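Local coordinates for protein NRD1 (Saccharomyces cerevisiae, PDB 3CLJ), which binds the phosphorylated C-terminal domain of RNA polymerase II through its CTD-interacting domain, and so probably couples transcription termination to the polymerase, at residues A[3-14]-A[38-49]. Numbering follows the deposited sequence. Where two conformers were deposited one is given.
Sequences FQNFVATLESFK and IESKIISLIIDY
F3 and K41 pair at the N-terminal end of both helices. The extended K41 chain runs across one face of the F3 phenyl ring, with CE 3.9 Å from the ring centroid and only 4° off its normal, a CH-pi contact over the middle of the ring. The ammonium follows as a cation-pi partner, K41 NZ lying 4.5 Å from the same centroid. CG of K41 sits between its backbone N and carbonyl carbon (chi1 76°), and the straight chain beyond it carries CD and CE over the ring. I42 CG1 comes to the F3 edge.

A second CH-pi contact closes the other end: L10 CD1 stands over one face of the Y49 ring, displaced toward the rim, 4.1 Å from the centroid. With CG anti to its backbone N, Y49 meets both L10 of helix 3-11 and F13 of the 3-10 turn after it, Y49 CZ lying 3.7 Å from F13 CB.

Between these ends the packing is purely apolar. F6 CZ touches CG2 of I42 at 3.9 Å, and CG2 of I46 meets the F6 edge near the ring plane, where L45 CD2 also lies. V7 CG2 packs against L45 CD2 at 3.7 Å, the two side chains crossing at about a right angle.

The axes of helix 3-11 and of the 39-49 part of helix 39-52 run nearly parallel, 14° apart and 11.2 Å at closest approach. Helix 22-34 backs the same layer, with Y31 against F3 and F6, while I64 of helix 58-77 touches both L10 and Y49. The contact thus packs the first helix of the all-helical CID domain against helix 39-52. With no hydrogen bond between the two segments, their adhesion rests on apolar burial and ring faces, and the F3 face probably gives the exposed lysine a favourable partner.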
loop_
_atom_site.group_PDB
_atom_site.type_symbol
_atom_site.label_atom_id
_atom_site.label_comp_id
_atom_site.label_asym_id
_atom_site.label_seq_id
_atom_site.Cartn_x
_atom_site.Cartn_y
_atom_site.Cartn_z
ATOM N N PHE A 3 3.134 11.849 14.901
ATOM C CA PHE A 3 2.439 11.919 13.652
ATOM C C PHE A 3 3.169 12.809 12.655
ATOM O O PHE A 3 3.339 12.432 11.496
ATOM C CB PHE A 3 0.960 12.335 13.778
ATOM C CG PHE A 3 0.226 12.188 12.464
ATOM C CD1 PHE A 3 0.042 10.916 11.898
ATOM C CD2 PHE A 3 -0.171 13.300 11.744
ATOM C CE1 PHE A 3 -0.573 10.758 10.665
ATOM C CE2 PHE A 3 -0.785 13.152 10.513
ATOM C CZ PHE A 3 -0.998 11.893 9.968
ATOM N N GLN A 4 3.583 13.991 13.107
ATOM C CA GLN A 4 4.332 14.886 12.247
ATOM C C GLN A 4 5.585 14.230 11.692
ATOM O O GLN A 4 5.902 14.453 10.542
ATOM C CB GLN A 4 4.669 16.224 12.932
ATOM C CG GLN A 4 3.858 17.435 12.402
ATOM C CD GLN A 4 3.383 17.278 10.944
ATOM O OE1 GLN A 4 4.159 16.909 10.021
ATOM N NE2 GLN A 4 2.092 17.490 10.746
ATOM N N ASN A 5 6.289 13.435 12.500
ATOM C CA ASN A 5 7.425 12.610 12.022
ATOM C C ASN A 5 6.979 11.600 10.948
ATOM O O ASN A 5 7.706 11.357 9.975
ATOM C CB ASN A 5 8.110 11.901 13.219
ATOM C CG ASN A 5 9.424 11.195 12.852
ATOM O OD1 ASN A 5 9.652 10.794 11.715
ATOM N ND2 ASN A 5 10.284 11.005 13.857
ATOM N N PHE A 6 5.801 10.993 11.128
ATOM C CA PHE A 6 5.251 10.075 10.140
ATOM C C PHE A 6 5.007 10.755 8.769
ATOM O O PHE A 6 5.411 10.240 7.727
ATOM C CB PHE A 6 3.945 9.438 10.629
ATOM C CG PHE A 6 3.366 8.436 9.640
ATOM C CD1 PHE A 6 3.762 7.091 9.664
ATOM C CD2 PHE A 6 2.447 8.844 8.650
ATOM C CE1 PHE A 6 3.224 6.159 8.760
ATOM C CE2 PHE A 6 1.921 7.932 7.760
ATOM C CZ PHE A 6 2.327 6.574 7.810
ATOM N N VAL A 7 4.353 11.910 8.812
ATOM C CA VAL A 7 4.092 12.736 7.621
ATOM C C VAL A 7 5.398 13.095 6.896
ATOM O O VAL A 7 5.528 12.797 5.702
ATOM C CB VAL A 7 3.247 13.999 7.977
ATOM C CG1 VAL A 7 3.144 14.962 6.811
ATOM C CG2 VAL A 7 1.886 13.602 8.404
ATOM N N ALA A 8 6.354 13.697 7.622
ATOM C CA ALA A 8 7.674 14.022 7.075
ATOM C C ALA A 8 8.419 12.799 6.528
ATOM O O ALA A 8 9.062 12.899 5.489
ATOM C CB ALA A 8 8.580 14.856 8.134
ATOM N N THR A 9 8.319 11.646 7.191
ATOM C CA THR A 9 9.003 10.440 6.734
ATOM C C THR A 9 8.353 9.889 5.434
ATOM O O THR A 9 9.064 9.524 4.470
ATOM C CB THR A 9 9.023 9.361 7.840
ATOM O OG1 THR A 9 9.745 9.884 8.972
ATOM C CG2 THR A 9 9.668 8.062 7.359
ATOM N N LEU A 10 7.011 9.891 5.409
ATOM C CA LEU A 10 6.303 9.614 4.175
ATOM C C LEU A 10 6.657 10.601 3.018
ATOM O O LEU A 10 7.063 10.145 1.925
ATOM C CB LEU A 10 4.782 9.468 4.399
ATOM C CG LEU A 10 4.037 9.067 3.114
ATOM C CD1 LEU A 10 4.290 7.638 2.551
ATOM C CD2 LEU A 10 2.645 9.263 3.354
ATOM N N GLU A 11 6.497 11.911 3.239
ATOM C CA GLU A 11 6.909 12.881 2.258
ATOM C C GLU A 11 8.353 12.685 1.736
ATOM O O GLU A 11 8.621 12.979 0.557
ATOM C CB GLU A 11 6.720 14.352 2.780
ATOM C CG GLU A 11 5.263 14.794 2.933
ATOM C CD GLU A 11 5.051 15.987 3.844
ATOM O OE1 GLU A 11 5.970 16.393 4.609
ATOM O OE2 GLU A 11 3.930 16.530 3.800
ATOM N N SER A 12 9.293 12.235 2.584
ATOM C CA SER A 12 10.686 12.083 2.165
ATOM C C SER A 12 10.928 11.018 1.059
ATOM O O SER A 12 12.011 10.978 0.478
ATOM C CB SER A 12 11.621 11.834 3.357
ATOM O OG SER A 12 11.387 10.547 3.912
ATOM N N PHE A 13 9.941 10.168 0.782
ATOM C CA PHE A 13 10.048 9.138 -0.273
ATOM C C PHE A 13 10.226 9.760 -1.655
ATOM O O PHE A 13 10.722 9.114 -2.591
ATOM C CB PHE A 13 8.856 8.188 -0.249
ATOM C CG PHE A 13 9.005 7.028 0.736
ATOM C CD1 PHE A 13 8.848 7.242 2.133
ATOM C CD2 PHE A 13 9.279 5.723 0.278
ATOM C CE1 PHE A 13 8.965 6.228 3.045
ATOM C CE2 PHE A 13 9.406 4.634 1.214
ATOM C CZ PHE A 13 9.255 4.895 2.609
ATOM N N LYS A 14 9.850 11.040 -1.772
ATOM C CA LYS A 14 10.085 11.858 -2.973
ATOM C C LYS A 14 11.561 12.184 -3.179
ATOM O O LYS A 14 12.037 12.303 -4.315
ATOM C CB LYS A 14 9.232 13.117 -2.920
ATOM C CG LYS A 14 7.715 12.804 -2.779
ATOM C CD LYS A 14 6.856 14.074 -2.562
ATOM C CE LYS A 14 6.777 14.471 -1.072
ATOM N NZ LYS A 14 6.804 15.995 -0.738
ATOM N N ILE A 38 -5.325 5.890 15.507
ATOM C CA ILE A 38 -5.400 6.895 14.445
ATOM C C ILE A 38 -5.135 6.318 13.024
ATOM O O ILE A 38 -4.727 7.051 12.116
ATOM C CB ILE A 38 -4.508 8.152 14.757
ATOM C CG1 ILE A 38 -3.065 7.713 15.017
ATOM C CG2 ILE A 38 -5.158 9.043 15.926
ATOM C CD1 ILE A 38 -2.044 8.732 14.633
ATOM N N GLU A 39 -5.411 5.022 12.817
ATOM C CA GLU A 39 -5.198 4.399 11.517
ATOM C C GLU A 39 -5.908 5.169 10.401
ATOM O O GLU A 39 -5.478 5.134 9.250
ATOM C CB GLU A 39 -5.686 2.939 11.481
ATOM C CG GLU A 39 -7.143 2.719 11.875
ATOM C CD GLU A 39 -8.170 3.014 10.763
ATOM O OE1 GLU A 39 -9.391 3.101 11.073
ATOM O OE2 GLU A 39 -7.751 3.145 9.604
ATOM N N SER A 40 -7.002 5.850 10.731
ATOM C CA SER A 40 -7.810 6.456 9.693
ATOM C C SER A 40 -7.019 7.526 8.912
ATOM O O SER A 40 -7.131 7.637 7.696
ATOM C CB SER A 40 -9.131 6.939 10.282
ATOM O OG SER A 40 -9.623 8.059 9.583
ATOM N N LYS A 41 -6.192 8.289 9.619
ATOM C CA LYS A 41 -5.366 9.278 8.942
ATOM C C LYS A 41 -3.980 8.761 8.456
ATOM O O LYS A 41 -3.336 9.423 7.628
ATOM C CB LYS A 41 -5.314 10.618 9.726
ATOM C CG LYS A 41 -4.447 10.677 10.968
ATOM C CD LYS A 41 -4.590 12.077 11.638
ATOM C CE LYS A 41 -3.834 12.100 13.000
ATOM N NZ LYS A 41 -3.839 13.374 13.836
ATOM N N ILE A 42 -3.528 7.614 8.976
ATOM C CA ILE A 42 -2.352 6.917 8.435
ATOM C C ILE A 42 -2.715 6.350 7.046
ATOM O O ILE A 42 -1.944 6.509 6.070
ATOM C CB ILE A 42 -1.863 5.768 9.376
ATOM C CG1 ILE A 42 -1.208 6.362 10.671
ATOM C CG2 ILE A 42 -0.991 4.710 8.574
ATOM C CD1 ILE A 42 -1.354 5.492 11.946
ATOM N N ILE A 43 -3.891 5.741 6.975
ATOM C CA ILE A 43 -4.384 5.049 5.788
ATOM C C ILE A 43 -4.697 6.052 4.649
ATOM O O ILE A 43 -4.228 5.848 3.511
ATOM C CB ILE A 43 -5.574 4.077 6.165
ATOM C CG1 ILE A 43 -5.055 2.908 7.064
ATOM C CG2 ILE A 43 -6.354 3.574 4.914
ATOM C CD1 ILE A 43 -4.206 1.875 6.330
ATOM N N SER A 44 -5.405 7.128 4.972
ATOM C CA SER A 44 -5.699 8.196 3.986
ATOM C C SER A 44 -4.404 8.779 3.417
ATOM O O SER A 44 -4.242 8.879 2.185
ATOM C CB SER A 44 -6.673 9.273 4.531
ATOM O OG SER A 44 -6.004 10.250 5.313
ATOM N N LEU A 45 -3.431 9.049 4.281
ATOM C CA LEU A 45 -2.154 9.536 3.785
ATOM C C LEU A 45 -1.404 8.608 2.831
ATOM O O LEU A 45 -0.894 9.074 1.805
ATOM C CB LEU A 45 -1.253 10.081 4.900
ATOM C CG LEU A 45 0.061 10.771 4.460
ATOM C CD1 LEU A 45 -0.178 11.988 3.489
ATOM C CD2 LEU A 45 0.918 11.239 5.696
ATOM N N ILE A 46 -1.346 7.305 3.140
ATOM C CA ILE A 46 -0.605 6.375 2.305
ATOM C C ILE A 46 -1.353 6.100 0.999
ATOM O O ILE A 46 -0.735 5.847 -0.013
ATOM C CB ILE A 46 -0.124 5.075 3.079
ATOM C CG1 ILE A 46 -1.261 4.060 3.336
ATOM C CG2 ILE A 46 0.702 5.480 4.356
ATOM C CD1 ILE A 46 -0.819 2.723 3.999
ATOM N N ILE A 47 -2.673 6.120 1.058
ATOM C CA ILE A 47 -3.548 6.081 -0.145
ATOM C C ILE A 47 -3.244 7.259 -1.068
ATOM O O ILE A 47 -3.043 7.099 -2.282
ATOM C CB ILE A 47 -5.050 6.054 0.242
ATOM C CG1 ILE A 47 -5.399 4.675 0.874
ATOM C CG2 ILE A 47 -5.933 6.274 -0.991
ATOM C CD1 ILE A 47 -6.795 4.580 1.483
ATOM N N ASP A 48 -3.187 8.445 -0.470
ATOM C CA ASP A 48 -2.964 9.675 -1.201
ATOM C C ASP A 48 -1.527 9.768 -1.721
ATOM O O ASP A 48 -1.274 10.329 -2.793
ATOM C CB ASP A 48 -3.348 10.865 -0.304
ATOM C CG ASP A 48 -4.877 10.990 -0.115
ATOM O OD1 ASP A 48 -5.639 10.412 -0.922
ATOM O OD2 ASP A 48 -5.355 11.739 0.787
ATOM N N TYR A 49 -0.584 9.241 -0.950
ATOM C CA TYR A 49 0.781 9.177 -1.415
ATOM C C TYR A 49 0.838 8.338 -2.726
ATOM O O TYR A 49 1.465 8.734 -3.703
ATOM C CB TYR A 49 1.702 8.542 -0.341
ATOM C CG TYR A 49 3.076 8.399 -0.898
ATOM C CD1 TYR A 49 3.878 9.545 -1.112
ATOM C CD2 TYR A 49 3.560 7.145 -1.307
ATOM C CE1 TYR A 49 5.166 9.419 -1.675
ATOM C CE2 TYR A 49 4.822 7.003 -1.824
ATOM C CZ TYR A 49 5.604 8.152 -2.065
ATOM O OH TYR A 49 6.848 8.024 -2.650
#